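Local structure of trypsin-resistant surface T6 protein (Streptococcus pyogenes serotype M6, 4P0D) at residues Phe323-Ser328 / Ala337-Tyr342; Asn267-Gly272 / Ser362-Ser367; Asn357-Ser362 / Thr459-Ser464; Ile158-Lys163 / Tyr317-Ala322; Glu386-Thr391 / Thr475-Thr480. The protein builds, as the T6 antigen, the backbone of surface pili in this bacterium, and probably becomes attached to the cell wall through its C-terminal sorting signal. The protein carries 1 engineered substitution. All blocks are in the same frame, centred on the assembly; numbering follows the deposited sequence.

Contact 1 (Phe323-Ser328 / Ala337-Tyr342); sequences FRKVDS and AIFGVY
Phe323 and Phe339 meet as a T-shaped pair: centroids are 4.8 Å apart, ring planes stand at 63°, and the edge of Phe323 is directed at the face of Phe339. The touching corner is Phe323 CZ, 3.5 Å from Phe339 CG, while Phe323 CE1 lies over the same face, toward its rim. Phe323 reaches it because CG sits between its own backbone N and carbonyl carbon (chi1 61°).

Both segments belong to strands of the prealbumin-like domain, 320-327 and 338-343, which lie in different sheets, so the rings fill the space between two layers. Aliphatic contacts extend the packing. The Lys325 chain crosses Phe339 at about a right angle and brings CE to the ring edge, in its plane, 3.7 Å from Phe339 CZ. Nearer the backbone, Lys325 CG rests 3.9 Å from Ala337 CB.

Beyond the contact, Lys325 NZ is joined to CG of Asn479 in an internal isopeptide bond, tying strand 320-327 to strand 470-479, with Glu374 packed alongside the lysine.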
# COMPACT_ATOMS: atom_id res chain seq x y z
N PHE A 323 -18.62 3.14 -30.19
CA PHE A 323 -19.86 3.23 -30.96
C PHE A 323 -19.59 2.78 -32.39
O PHE A 323 -18.45 2.62 -32.81
CB PHE A 323 -20.39 4.66 -30.95
CG PHE A 323 -19.44 5.68 -31.56
CD1 PHE A 323 -19.43 5.89 -32.93
CD2 PHE A 323 -18.57 6.41 -30.76
CE1 PHE A 323 -18.57 6.82 -33.49
CE2 PHE A 323 -17.72 7.35 -31.31
CZ PHE A 323 -17.71 7.55 -32.68
N ARG A 324 -20.66 2.56 -33.15
CA ARG A 324 -20.52 2.19 -34.54
C ARG A 324 -21.25 3.19 -35.43
O ARG A 324 -22.37 3.60 -35.12
CB ARG A 324 -21.02 0.77 -34.78
CG ARG A 324 -20.57 0.21 -36.11
CD ARG A 324 -21.17 -1.16 -36.36
NE ARG A 324 -20.31 -1.96 -37.23
CZ ARG A 324 -20.62 -3.17 -37.69
NH1 ARG A 324 -21.77 -3.75 -37.36
NH2 ARG A 324 -19.76 -3.80 -38.48
N LYS A 325 -20.58 3.55 -36.53
CA LYS A 325 -21.13 4.46 -37.51
C LYS A 325 -21.64 3.69 -38.72
O LYS A 325 -20.89 2.91 -39.30
CB LYS A 325 -20.03 5.43 -37.96
CG LYS A 325 -20.53 6.61 -38.77
CD LYS A 325 -21.68 7.31 -38.04
CE LYS A 325 -22.12 8.56 -38.76
NZ LYS A 325 -22.78 8.23 -40.05
N VAL A 326 -22.90 3.91 -39.10
CA VAL A 326 -23.49 3.18 -40.23
C VAL A 326 -24.32 4.09 -41.14
O VAL A 326 -24.71 5.19 -40.76
CB VAL A 326 -24.38 2.02 -39.75
CG1 VAL A 326 -23.59 1.04 -38.90
CG2 VAL A 326 -25.62 2.51 -39.00
N ASP A 327 -24.58 3.59 -42.36
CA ASP A 327 -25.50 4.23 -43.31
C ASP A 327 -26.92 4.13 -42.77
O ASP A 327 -27.37 3.05 -42.34
CB ASP A 327 -25.38 3.54 -44.66
CG ASP A 327 -26.39 4.06 -45.68
OD1 ASP A 327 -27.60 3.69 -45.60
OD2 ASP A 327 -25.97 4.82 -46.57
N SER A 328 -27.65 5.23 -42.78
CA SER A 328 -28.97 5.28 -42.16
C SER A 328 -30.00 4.26 -42.72
O SER A 328 -30.95 3.90 -42.02
CB SER A 328 -29.55 6.68 -42.27
OG SER A 328 -29.71 7.03 -43.64
N ALA A 337 -15.32 8.48 -40.37
CA ALA A 337 -16.12 9.50 -39.71
C ALA A 337 -15.36 10.00 -38.48
O ALA A 337 -14.85 9.19 -37.69
CB ALA A 337 -17.46 8.93 -39.30
N ILE A 338 -15.25 11.31 -38.33
CA ILE A 338 -14.57 11.89 -37.17
C ILE A 338 -15.58 12.43 -36.17
O ILE A 338 -16.45 13.23 -36.53
CB ILE A 338 -13.58 13.00 -37.57
CG1 ILE A 338 -12.66 12.49 -38.68
CG2 ILE A 338 -12.80 13.50 -36.36
CD1 ILE A 338 -11.68 13.53 -39.20
N PHE A 339 -15.44 11.98 -34.93
CA PHE A 339 -16.32 12.32 -33.82
C PHE A 339 -15.55 12.91 -32.66
O PHE A 339 -14.42 12.49 -32.38
CB PHE A 339 -17.05 11.07 -33.32
CG PHE A 339 -18.22 10.68 -34.17
CD1 PHE A 339 -18.03 9.95 -35.32
CD2 PHE A 339 -19.50 11.09 -33.83
CE1 PHE A 339 -19.11 9.61 -36.13
CE2 PHE A 339 -20.59 10.74 -34.62
CZ PHE A 339 -20.39 10.00 -35.78
N GLY A 340 -16.18 13.87 -32.00
CA GLY A 340 -15.76 14.33 -30.69
C GLY A 340 -16.53 13.61 -29.59
O GLY A 340 -17.69 13.25 -29.75
N VAL A 341 -15.85 13.39 -28.47
CA VAL A 341 -16.47 12.83 -27.29
C VAL A 341 -16.31 13.87 -26.20
O VAL A 341 -15.19 14.27 -25.90
CB VAL A 341 -15.73 11.55 -26.85
CG1 VAL A 341 -16.22 11.10 -25.48
CG2 VAL A 341 -15.89 10.48 -27.92
N TYR A 342 -17.43 14.32 -25.63
CA TYR A 342 -17.44 15.41 -24.66
C TYR A 342 -17.94 14.89 -23.34
O TYR A 342 -18.69 13.92 -23.30
CB TYR A 342 -18.34 16.55 -25.15
CG TYR A 342 -17.96 17.02 -26.52
CD1 TYR A 342 -18.30 16.26 -27.63
CD2 TYR A 342 -17.24 18.20 -26.72
CE1 TYR A 342 -17.94 16.64 -28.89
CE2 TYR A 342 -16.88 18.60 -28.00
CZ TYR A 342 -17.23 17.79 -29.08
OH TYR A 342 -16.90 18.11 -30.38

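Contact 2 (Asn267-Gly272 / Ser362-Ser367); sequences NKAIVG and STQVSS
Gln364 carries the tight part of this contact, reaching across with its amide to grip two carbonyls of the 267-272 loop. Its NE2 donates to Asn267 O at 2.8 Å and to Ala269 O at 2.9 Å, so both N-H groups of one nitrogen are used. The two bonds differ in quality. Toward Ala269 the N-H...O angle is 170° and the donor lies in the carbonyl plane on a lone pair; toward Asn267 the angle is 150° and the donor stands well above the carbonyl plane. Both acceptors nevertheless lie almost exactly in the plane of the Gln364 amide, which fixes its rotation. A bend at chi2 (89°) turns the amide into this position. Packing backs it up: Val271 CG1 touches Gln364 CG at 3.8 Å, and the Ala269 methyl CB lies 3.8 Å from the amide nitrogen NE2 of Gln364.

The other side is looser. Lys268 and Ile270 point away from Gln364 and are exposed, and the end of the Asn267 side chain also leads away, leaving its backbone carbonyl to do the work.

The contact joins the Cna-B-like and prealbumin-like domains through two loops. Loop 267-272 links strands 258-265 and 276-285; loop 362-367 links strands 359-361 and 368-376. Thr318 of the neighbouring 317-322 segment touches both Val271 and Gln364.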
# COMPACT_ATOMS: atom_id res chain seq x y z
N ASN A 267 -1.85 7.09 -20.34
CA ASN A 267 -2.50 6.37 -21.44
C ASN A 267 -2.49 4.84 -21.30
O ASN A 267 -3.26 4.17 -21.98
CB ASN A 267 -1.87 6.77 -22.78
CG ASN A 267 -0.48 6.24 -22.94
OD1 ASN A 267 -0.26 5.25 -23.64
ND2 ASN A 267 0.46 6.86 -22.28
N LYS A 268 -1.65 4.30 -20.42
CA LYS A 268 -1.60 2.86 -20.15
C LYS A 268 -2.61 2.41 -19.08
O LYS A 268 -2.62 1.23 -18.69
CB LYS A 268 -0.20 2.43 -19.71
CG LYS A 268 0.88 2.64 -20.76
CD LYS A 268 2.25 2.69 -20.10
CE LYS A 268 3.36 2.47 -21.11
NZ LYS A 268 4.71 2.48 -20.48
N ALA A 269 -3.46 3.32 -18.61
CA ALA A 269 -4.43 2.96 -17.61
C ALA A 269 -5.29 1.83 -18.14
O ALA A 269 -5.81 1.89 -19.27
CB ALA A 269 -5.28 4.14 -17.21
N ILE A 270 -5.45 0.81 -17.32
CA ILE A 270 -6.26 -0.36 -17.67
C ILE A 270 -7.75 -0.02 -17.59
O ILE A 270 -8.18 0.62 -16.63
CB ILE A 270 -5.95 -1.51 -16.71
CG1 ILE A 270 -4.48 -1.97 -16.88
CG2 ILE A 270 -6.95 -2.66 -16.86
CD1 ILE A 270 -4.08 -2.41 -18.28
N VAL A 271 -8.52 -0.48 -18.58
CA VAL A 271 -9.98 -0.34 -18.53
C VAL A 271 -10.63 -1.64 -18.00
O VAL A 271 -10.16 -2.73 -18.29
CB VAL A 271 -10.61 0.05 -19.91
CG1 VAL A 271 -9.88 1.22 -20.56
CG2 VAL A 271 -10.68 -1.13 -20.86
N GLY A 272 -11.70 -1.49 -17.23
CA GLY A 272 -12.46 -2.63 -16.72
C GLY A 272 -11.79 -3.39 -15.59
O GLY A 272 -10.88 -2.89 -14.95
N SER A 362 -12.93 5.54 -27.40
CA SER A 362 -12.37 6.70 -26.73
C SER A 362 -11.18 6.32 -25.85
O SER A 362 -10.97 5.15 -25.55
CB SER A 362 -13.42 7.35 -25.86
OG SER A 362 -13.60 6.65 -24.63
N THR A 363 -10.44 7.33 -25.41
CA THR A 363 -9.50 7.19 -24.31
C THR A 363 -10.26 6.97 -22.99
O THR A 363 -11.50 7.00 -22.95
CB THR A 363 -8.64 8.46 -24.18
OG1 THR A 363 -9.48 9.61 -24.19
CG2 THR A 363 -7.63 8.54 -25.30
N GLN A 364 -9.53 6.78 -21.89
CA GLN A 364 -10.12 6.31 -20.63
C GLN A 364 -10.93 7.36 -19.89
O GLN A 364 -10.47 8.48 -19.66
CB GLN A 364 -9.03 5.78 -19.69
CG GLN A 364 -8.18 4.64 -20.22
CD GLN A 364 -6.94 5.11 -20.97
OE1 GLN A 364 -6.94 6.18 -21.56
NE2 GLN A 364 -5.88 4.31 -20.95
N VAL A 365 -12.13 6.98 -19.47
CA VAL A 365 -13.08 7.86 -18.83
C VAL A 365 -13.61 7.31 -17.51
O VAL A 365 -13.70 6.11 -17.32
CB VAL A 365 -14.27 8.17 -19.77
CG1 VAL A 365 -13.77 8.78 -21.07
CG2 VAL A 365 -15.12 6.93 -20.07
N SER A 366 -14.01 8.22 -16.62
CA SER A 366 -14.60 7.83 -15.35
C SER A 366 -16.08 7.53 -15.55
O SER A 366 -16.64 7.85 -16.60
CB SER A 366 -14.46 8.96 -14.35
OG SER A 366 -15.30 10.06 -14.72
N SER A 367 -16.73 6.97 -14.54
CA SER A 367 -18.17 6.80 -14.60
C SER A 367 -18.81 8.16 -14.82
O SER A 367 -18.31 9.17 -14.30
CB SER A 367 -18.69 6.16 -13.31
OG SER A 367 -18.47 7.01 -12.19

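Contact 3 (Asn357-Ser362 / Thr459-Ser464); sequences NGYAIS and TTFSKS
Tyr359 and Phe461 stack face to face, with centroids 4.0 Å apart and planes inclined by 21°, and the two side chains run antiparallel. Followed outward, Tyr359 begins with CB, 3.6 Å from Phe461 CE1. The same CE1 then comes closest to Tyr359 CG, at 3.3 Å, and also faces Tyr359 CD1 and CD2. Farther along, the partner changes to Phe461 CD1, which stands over the ring centre, 4.0 Å from Tyr359 CE1, 3.8 Å from Tyr359 CE2 and 3.9 Å from Tyr359 CZ.

On the phenylalanine, CZ also receives Ile361 CD1 at 3.6 Å. Tyr359 and Ile361, alternate residues of strand 359-361, therefore both point at one ring from strand 461-463. That strand pairs with 399-401, whose Val399 and Thr401 also touch Phe461.

Beside the stack, Asn357 OD1 accepts a bond from the backbone N of Gly458, just outside the segments. With no polar bond linking the two segments directly, their mutual attachment depends on dispersion and ring overlap, which depend less on exact direction than hydrogen bonds would.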
# COMPACT_ATOMS: atom_id res chain seq x y z
N ASN A 357 -14.71 -1.21 -40.06
CA ASN A 357 -15.88 -1.90 -39.52
C ASN A 357 -16.86 -0.96 -38.79
O ASN A 357 -17.79 -1.42 -38.14
CB ASN A 357 -15.43 -3.04 -38.59
CG ASN A 357 -14.13 -3.70 -39.05
OD1 ASN A 357 -13.14 -3.74 -38.31
ND2 ASN A 357 -14.11 -4.18 -40.30
N GLY A 358 -16.65 0.36 -38.91
CA GLY A 358 -17.60 1.35 -38.38
C GLY A 358 -17.33 1.80 -36.96
O GLY A 358 -18.00 2.72 -36.46
N TYR A 359 -16.34 1.19 -36.32
CA TYR A 359 -16.15 1.28 -34.87
C TYR A 359 -15.14 2.34 -34.49
O TYR A 359 -14.17 2.55 -35.21
CB TYR A 359 -15.69 -0.08 -34.28
CG TYR A 359 -16.78 -1.12 -34.14
CD1 TYR A 359 -17.84 -0.92 -33.27
CD2 TYR A 359 -16.76 -2.31 -34.88
CE1 TYR A 359 -18.85 -1.86 -33.14
CE2 TYR A 359 -17.76 -3.26 -34.74
CZ TYR A 359 -18.81 -3.02 -33.87
OH TYR A 359 -19.84 -3.92 -33.72
N ALA A 360 -15.38 3.00 -33.36
CA ALA A 360 -14.41 3.92 -32.74
C ALA A 360 -14.39 3.69 -31.22
O ALA A 360 -15.38 3.27 -30.64
CB ALA A 360 -14.79 5.36 -33.05
N ILE A 361 -13.25 3.96 -30.58
CA ILE A 361 -13.15 3.85 -29.12
C ILE A 361 -12.43 5.07 -28.54
O ILE A 361 -11.45 5.56 -29.10
CB ILE A 361 -12.40 2.57 -28.68
CG1 ILE A 361 -13.15 1.32 -29.15
CG2 ILE A 361 -12.27 2.52 -27.17
CD1 ILE A 361 -12.39 0.04 -28.89
N SER A 362 -12.93 5.54 -27.40
CA SER A 362 -12.37 6.70 -26.73
C SER A 362 -11.18 6.32 -25.85
O SER A 362 -10.97 5.15 -25.55
CB SER A 362 -13.42 7.35 -25.86
OG SER A 362 -13.60 6.65 -24.63
N THR A 459 -10.73 -5.45 -35.14
CA THR A 459 -10.90 -5.38 -33.69
C THR A 459 -12.32 -5.83 -33.39
O THR A 459 -13.26 -5.38 -34.03
CB THR A 459 -10.69 -3.95 -33.19
OG1 THR A 459 -9.33 -3.56 -33.45
CG2 THR A 459 -10.97 -3.85 -31.71
N THR A 460 -12.48 -6.75 -32.44
CA THR A 460 -13.81 -7.27 -32.14
C THR A 460 -14.39 -6.61 -30.91
O THR A 460 -13.66 -6.05 -30.09
CB THR A 460 -13.79 -8.80 -31.90
OG1 THR A 460 -12.95 -9.10 -30.77
CG2 THR A 460 -13.28 -9.52 -33.13
N PHE A 461 -15.71 -6.70 -30.80
CA PHE A 461 -16.48 -6.20 -29.69
C PHE A 461 -17.48 -7.29 -29.30
O PHE A 461 -18.40 -7.58 -30.06
CB PHE A 461 -17.25 -4.95 -30.15
CG PHE A 461 -16.37 -3.77 -30.47
CD1 PHE A 461 -15.64 -3.74 -31.65
CD2 PHE A 461 -16.26 -2.70 -29.58
CE1 PHE A 461 -14.81 -2.67 -31.94
CE2 PHE A 461 -15.43 -1.62 -29.87
CZ PHE A 461 -14.71 -1.61 -31.05
N SER A 462 -17.29 -7.91 -28.14
CA SER A 462 -18.23 -8.94 -27.70
C SER A 462 -18.94 -8.53 -26.41
O SER A 462 -18.32 -8.02 -25.48
CB SER A 462 -17.52 -10.29 -27.54
OG SER A 462 -16.20 -10.13 -27.07
N LYS A 463 -20.26 -8.72 -26.39
CA LYS A 463 -21.06 -8.48 -25.20
C LYS A 463 -20.66 -9.52 -24.17
O LYS A 463 -20.44 -10.68 -24.50
CB LYS A 463 -22.56 -8.55 -25.52
N SER A 464 -20.53 -9.09 -22.91
CA SER A 464 -19.91 -9.93 -21.88
C SER A 464 -20.33 -9.45 -20.49
O SER A 464 -21.43 -8.94 -20.32
CB SER A 464 -18.39 -9.95 -22.07
OG SER A 464 -17.72 -10.54 -20.97

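Contact 4 (Ile158-Lys163 / Tyr317-Ala322); sequences IDDVNK and YTYQIA
The backbones approach at Lys163 and Tyr317, whose CA atoms are 7.1 Å apart, where a type II' turn from Asp160 to Lys163 comes up to the chain leading into strand 320-327. Lys163 N donates to Asp160 O at 2.8 Å and Asp160 N to Lys163 O at 2.7 Å, so the turn is closed in both directions.

From this turn Asp160 extends, with CG anti to its backbone N (chi1 180°), to take a hydrogen bond from Tyr319 OH on its OD2 at 2.6 Å. The hydroxyl meets that oxygen nearly in line with its C-O bond, and the carboxylate plane stands at 84° to the ring. OD2 also accepts the backbone N of Trp394; two donors on one oxygen of a buried aspartate would probably stabilise its negative charge.

The motif is a small beta hairpin, strands 158-160 and 163-165, which in the sequence falls between strands 139-155 and 171-179. It packs against the segment 317-322, which runs on into strand 320-327 of the prealbumin-like fold, and Tyr317 makes backbone hydrogen bonds with Lys164 and Thr166.

The second side-chain pair is apolar in its touching parts. Lys163, bent at chi2 and chi4, crosses Tyr317 obliquely and lays CD 3.4 Å from Tyr317 CE2. Trp394 completes the group: it makes a cation-pi interaction with Lys163 and an edge-to-face contact with Tyr317.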
# COMPACT_ATOMS: atom_id res chain seq x y z
N ILE A 158 -14.07 9.49 -9.02
CA ILE A 158 -15.51 9.62 -9.10
C ILE A 158 -16.12 8.29 -8.65
O ILE A 158 -15.80 7.25 -9.21
CB ILE A 158 -15.94 9.89 -10.55
CG1 ILE A 158 -15.32 11.18 -11.09
CG2 ILE A 158 -17.46 9.89 -10.67
CD1 ILE A 158 -15.86 12.43 -10.42
N ASP A 159 -16.99 8.34 -7.64
CA ASP A 159 -17.60 7.11 -7.11
C ASP A 159 -18.63 6.54 -8.07
O ASP A 159 -19.54 7.23 -8.50
CB ASP A 159 -18.26 7.36 -5.74
CG ASP A 159 -17.24 7.44 -4.59
OD1 ASP A 159 -16.20 6.76 -4.63
OD2 ASP A 159 -17.51 8.18 -3.63
N ASP A 160 -18.43 5.28 -8.42
CA ASP A 160 -19.38 4.52 -9.23
C ASP A 160 -19.89 3.35 -8.38
O ASP A 160 -19.29 2.28 -8.37
CB ASP A 160 -18.65 4.01 -10.48
CG ASP A 160 -19.54 3.20 -11.40
OD1 ASP A 160 -20.77 3.25 -11.22
OD2 ASP A 160 -18.99 2.50 -12.27
N VAL A 161 -20.98 3.59 -7.65
CA VAL A 161 -21.44 2.66 -6.61
C VAL A 161 -20.26 2.45 -5.65
O VAL A 161 -19.75 3.43 -5.08
CB VAL A 161 -22.05 1.37 -7.24
CG1 VAL A 161 -22.90 0.60 -6.23
CG2 VAL A 161 -22.94 1.74 -8.43
N ASN A 162 -19.78 1.23 -5.48
CA ASN A 162 -18.62 0.99 -4.61
C ASN A 162 -17.28 1.00 -5.37
O ASN A 162 -16.28 0.53 -4.84
CB ASN A 162 -18.80 -0.33 -3.87
CG ASN A 162 -18.96 -1.50 -4.81
OD1 ASN A 162 -19.22 -1.31 -6.01
ND2 ASN A 162 -18.83 -2.71 -4.29
N LYS A 163 -17.26 1.49 -6.61
CA LYS A 163 -16.03 1.52 -7.41
C LYS A 163 -15.52 2.94 -7.54
O LYS A 163 -16.26 3.83 -7.94
CB LYS A 163 -16.32 1.00 -8.82
CG LYS A 163 -16.85 -0.42 -8.90
CD LYS A 163 -15.75 -1.44 -8.70
CE LYS A 163 -16.19 -2.87 -9.00
NZ LYS A 163 -17.54 -3.19 -8.46
N TYR A 317 -10.60 2.47 -11.23
CA TYR A 317 -11.11 1.92 -12.50
C TYR A 317 -11.30 2.99 -13.58
O TYR A 317 -11.52 4.17 -13.28
CB TYR A 317 -12.43 1.22 -12.23
CG TYR A 317 -12.28 0.03 -11.32
CD1 TYR A 317 -11.84 -1.20 -11.81
CD2 TYR A 317 -12.52 0.13 -9.95
CE1 TYR A 317 -11.68 -2.29 -10.98
CE2 TYR A 317 -12.37 -0.97 -9.12
CZ TYR A 317 -11.95 -2.17 -9.64
OH TYR A 317 -11.78 -3.25 -8.82
N THR A 318 -11.19 2.58 -14.84
CA THR A 318 -11.57 3.44 -15.96
C THR A 318 -12.37 2.60 -16.95
O THR A 318 -12.26 1.37 -16.97
CB THR A 318 -10.35 4.02 -16.72
OG1 THR A 318 -9.71 2.99 -17.50
CG2 THR A 318 -9.32 4.58 -15.78
N TYR A 319 -13.13 3.30 -17.79
CA TYR A 319 -13.89 2.68 -18.87
C TYR A 319 -13.57 3.39 -20.18
O TYR A 319 -12.93 4.45 -20.19
CB TYR A 319 -15.40 2.82 -18.61
CG TYR A 319 -15.80 2.43 -17.20
CD1 TYR A 319 -15.69 1.11 -16.77
CD2 TYR A 319 -16.24 3.39 -16.29
CE1 TYR A 319 -16.04 0.74 -15.48
CE2 TYR A 319 -16.60 3.03 -14.99
CZ TYR A 319 -16.49 1.71 -14.58
OH TYR A 319 -16.83 1.35 -13.28
N GLN A 320 -14.05 2.82 -21.27
CA GLN A 320 -13.90 3.46 -22.56
C GLN A 320 -15.21 3.41 -23.32
O GLN A 320 -16.00 2.48 -23.14
CB GLN A 320 -12.76 2.85 -23.36
CG GLN A 320 -12.86 1.36 -23.60
CD GLN A 320 -11.57 0.76 -24.14
OE1 GLN A 320 -10.49 1.35 -24.02
NE2 GLN A 320 -11.68 -0.42 -24.71
N ILE A 321 -15.45 4.45 -24.11
CA ILE A 321 -16.67 4.58 -24.88
C ILE A 321 -16.41 4.14 -26.32
O ILE A 321 -15.43 4.53 -26.92
CB ILE A 321 -17.18 6.03 -24.86
CG1 ILE A 321 -17.42 6.47 -23.41
CG2 ILE A 321 -18.48 6.15 -25.66
CD1 ILE A 321 -17.78 7.92 -23.27
N ALA A 322 -17.35 3.36 -26.85
CA ALA A 322 -17.28 2.84 -28.20
C ALA A 322 -18.64 3.01 -28.88
O ALA A 322 -19.67 3.05 -28.21
CB ALA A 322 -16.87 1.37 -28.18

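Contact 5 (Glu386-Thr391 / Thr475-Thr480); sequences ETYEIT and TDIPNT
Tyr388 and Ile477 are brought together by similar first torsions: Tyr388 CG lies opposite its carbonyl carbon (chi1 -66°), as does Ile477 CG1 (chi1 -62°). The other branch of Ile477, CG2, lies opposite the backbone N, and both branches face the same side of the tyrosine ring; the extended chi2 carries CD1 toward the CG end of that ring.

CG1 sits under the ring centre, 4.3 Å from its plane. CG2 makes an off-centre CH-pi contact, 4.3 Å from the ring centroid and 30° from the normal, and its closest atom is Tyr388 CE1 at 3.8 Å. The other branch ends in CD1, 4.1 Å from Tyr388 CD1.

At the far end of the tyrosine, Pro478 CD lies 3.6 Å from Tyr388 OH. That hydroxyl is hydrogen-bonded to Asn384 ND2, and the same amide nitrogen donates to Pro478 O, so Asn384 links the tyrosine to the strand it packs against.

The contact joins two sheets of the prealbumin-like fold. Strand 388-392 is an edge strand of a four-stranded antiparallel sheet, pairing with 368-376, whereas 470-479 lies at the border of a three-stranded sheet, running parallel to 320-327.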
# COMPACT_ATOMS: atom_id res chain seq x y z
N GLU A 386 -26.70 15.70 -34.77
CA GLU A 386 -27.31 15.30 -33.52
C GLU A 386 -26.27 14.89 -32.50
O GLU A 386 -25.28 14.29 -32.85
CB GLU A 386 -28.24 14.13 -33.78
CG GLU A 386 -29.29 14.45 -34.83
CD GLU A 386 -30.15 13.26 -35.10
OE1 GLU A 386 -30.04 12.70 -36.21
OE2 GLU A 386 -30.90 12.89 -34.16
N THR A 387 -26.51 15.23 -31.24
CA THR A 387 -25.67 14.76 -30.16
C THR A 387 -26.21 13.43 -29.63
O THR A 387 -27.41 13.29 -29.40
CB THR A 387 -25.64 15.78 -29.00
OG1 THR A 387 -25.17 17.03 -29.49
CG2 THR A 387 -24.72 15.31 -27.91
N TYR A 388 -25.32 12.46 -29.44
CA TYR A 388 -25.69 11.15 -28.89
C TYR A 388 -25.15 11.03 -27.48
O TYR A 388 -23.94 11.15 -27.26
CB TYR A 388 -25.20 10.01 -29.79
CG TYR A 388 -25.92 10.05 -31.13
CD1 TYR A 388 -25.48 10.87 -32.15
CD2 TYR A 388 -27.08 9.31 -31.34
CE1 TYR A 388 -26.16 10.94 -33.36
CE2 TYR A 388 -27.76 9.37 -32.54
CZ TYR A 388 -27.30 10.19 -33.54
OH TYR A 388 -27.97 10.27 -34.75
N GLU A 389 -26.04 10.78 -26.53
CA GLU A 389 -25.64 10.63 -25.15
C GLU A 389 -25.40 9.17 -24.80
O GLU A 389 -25.97 8.25 -25.41
CB GLU A 389 -26.68 11.28 -24.23
CG GLU A 389 -26.85 12.76 -24.52
CD GLU A 389 -27.80 13.47 -23.59
OE1 GLU A 389 -28.32 12.83 -22.66
OE2 GLU A 389 -28.03 14.69 -23.80
N ILE A 390 -24.52 8.95 -23.84
CA ILE A 390 -24.19 7.63 -23.36
C ILE A 390 -23.71 7.75 -21.92
O ILE A 390 -22.98 8.69 -21.57
CB ILE A 390 -23.14 6.95 -24.26
CG1 ILE A 390 -23.07 5.45 -23.97
CG2 ILE A 390 -21.79 7.65 -24.14
CD1 ILE A 390 -22.16 4.69 -24.93
N THR A 391 -24.16 6.81 -21.10
CA THR A 391 -23.81 6.76 -19.69
C THR A 391 -22.79 5.64 -19.54
O THR A 391 -23.01 4.52 -20.01
CB THR A 391 -25.05 6.49 -18.82
OG1 THR A 391 -25.97 7.58 -18.97
CG2 THR A 391 -24.69 6.35 -17.36
N THR A 475 -27.57 1.96 -29.83
CA THR A 475 -27.99 2.10 -31.22
C THR A 475 -26.78 2.62 -32.01
O THR A 475 -26.07 3.50 -31.53
CB THR A 475 -29.19 3.08 -31.31
OG1 THR A 475 -30.25 2.63 -30.44
CG2 THR A 475 -29.73 3.19 -32.73
N ASP A 476 -26.52 2.05 -33.19
CA ASP A 476 -25.47 2.60 -34.06
C ASP A 476 -25.85 4.01 -34.48
O ASP A 476 -27.02 4.38 -34.46
CB ASP A 476 -25.27 1.75 -35.31
CG ASP A 476 -24.82 0.33 -35.00
OD1 ASP A 476 -24.13 0.10 -33.98
OD2 ASP A 476 -25.18 -0.56 -35.79
N ILE A 477 -24.85 4.79 -34.87
CA ILE A 477 -25.07 6.16 -35.27
C ILE A 477 -25.29 6.20 -36.79
O ILE A 477 -24.44 5.73 -37.54
CB ILE A 477 -23.88 7.06 -34.87
CG1 ILE A 477 -23.74 7.06 -33.34
CG2 ILE A 477 -24.07 8.49 -35.38
CD1 ILE A 477 -22.69 8.00 -32.78
N PRO A 478 -26.45 6.73 -37.23
CA PRO A 478 -26.70 6.83 -38.66
C PRO A 478 -26.06 8.03 -39.33
O PRO A 478 -25.81 9.07 -38.70
CB PRO A 478 -28.24 6.92 -38.74
CG PRO A 478 -28.67 7.51 -37.45
CD PRO A 478 -27.64 7.08 -36.43
N ASN A 479 -25.75 7.85 -40.61
CA ASN A 479 -25.42 8.93 -41.51
C ASN A 479 -26.32 8.82 -42.73
O ASN A 479 -26.61 7.71 -43.19
CB ASN A 479 -23.94 8.88 -41.90
CG ASN A 479 -23.01 9.26 -40.75
OD1 ASN A 479 -22.69 10.44 -40.58
N THR A 480 -26.78 9.96 -43.24
CA THR A 480 -27.59 9.99 -44.43
C THR A 480 -26.73 10.25 -45.67
O THR A 480 -26.02 11.25 -45.76
CB THR A 480 -28.72 11.04 -44.36
OG1 THR A 480 -29.39 10.94 -43.10
CG2 THR A 480 -29.74 10.79 -45.47

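In the fold
Contacts 1, 3, 4 and 5 all reach the sheet built round strand 320-327: contacts 1 and 4 use that strand itself, contact 3 its neighbour 359-361, and contact 5 its neighbour 470-479. Contact 1 is fully buried, and its centre lies about 7 Å from that of contact 5; the Lys325-Asn479 bond runs directly between them. Contact 3 is a surface contact made of aromatic overlap, while contact 5 is partly buried and uses a ring against aliphatic groups. Polar chemistry appears at the opposite end of strand 320-327, where contacts 2 and 4, also partly buried, with centres about 8 Å apart, use an amide and a carboxylate near the junction with the preceding domain.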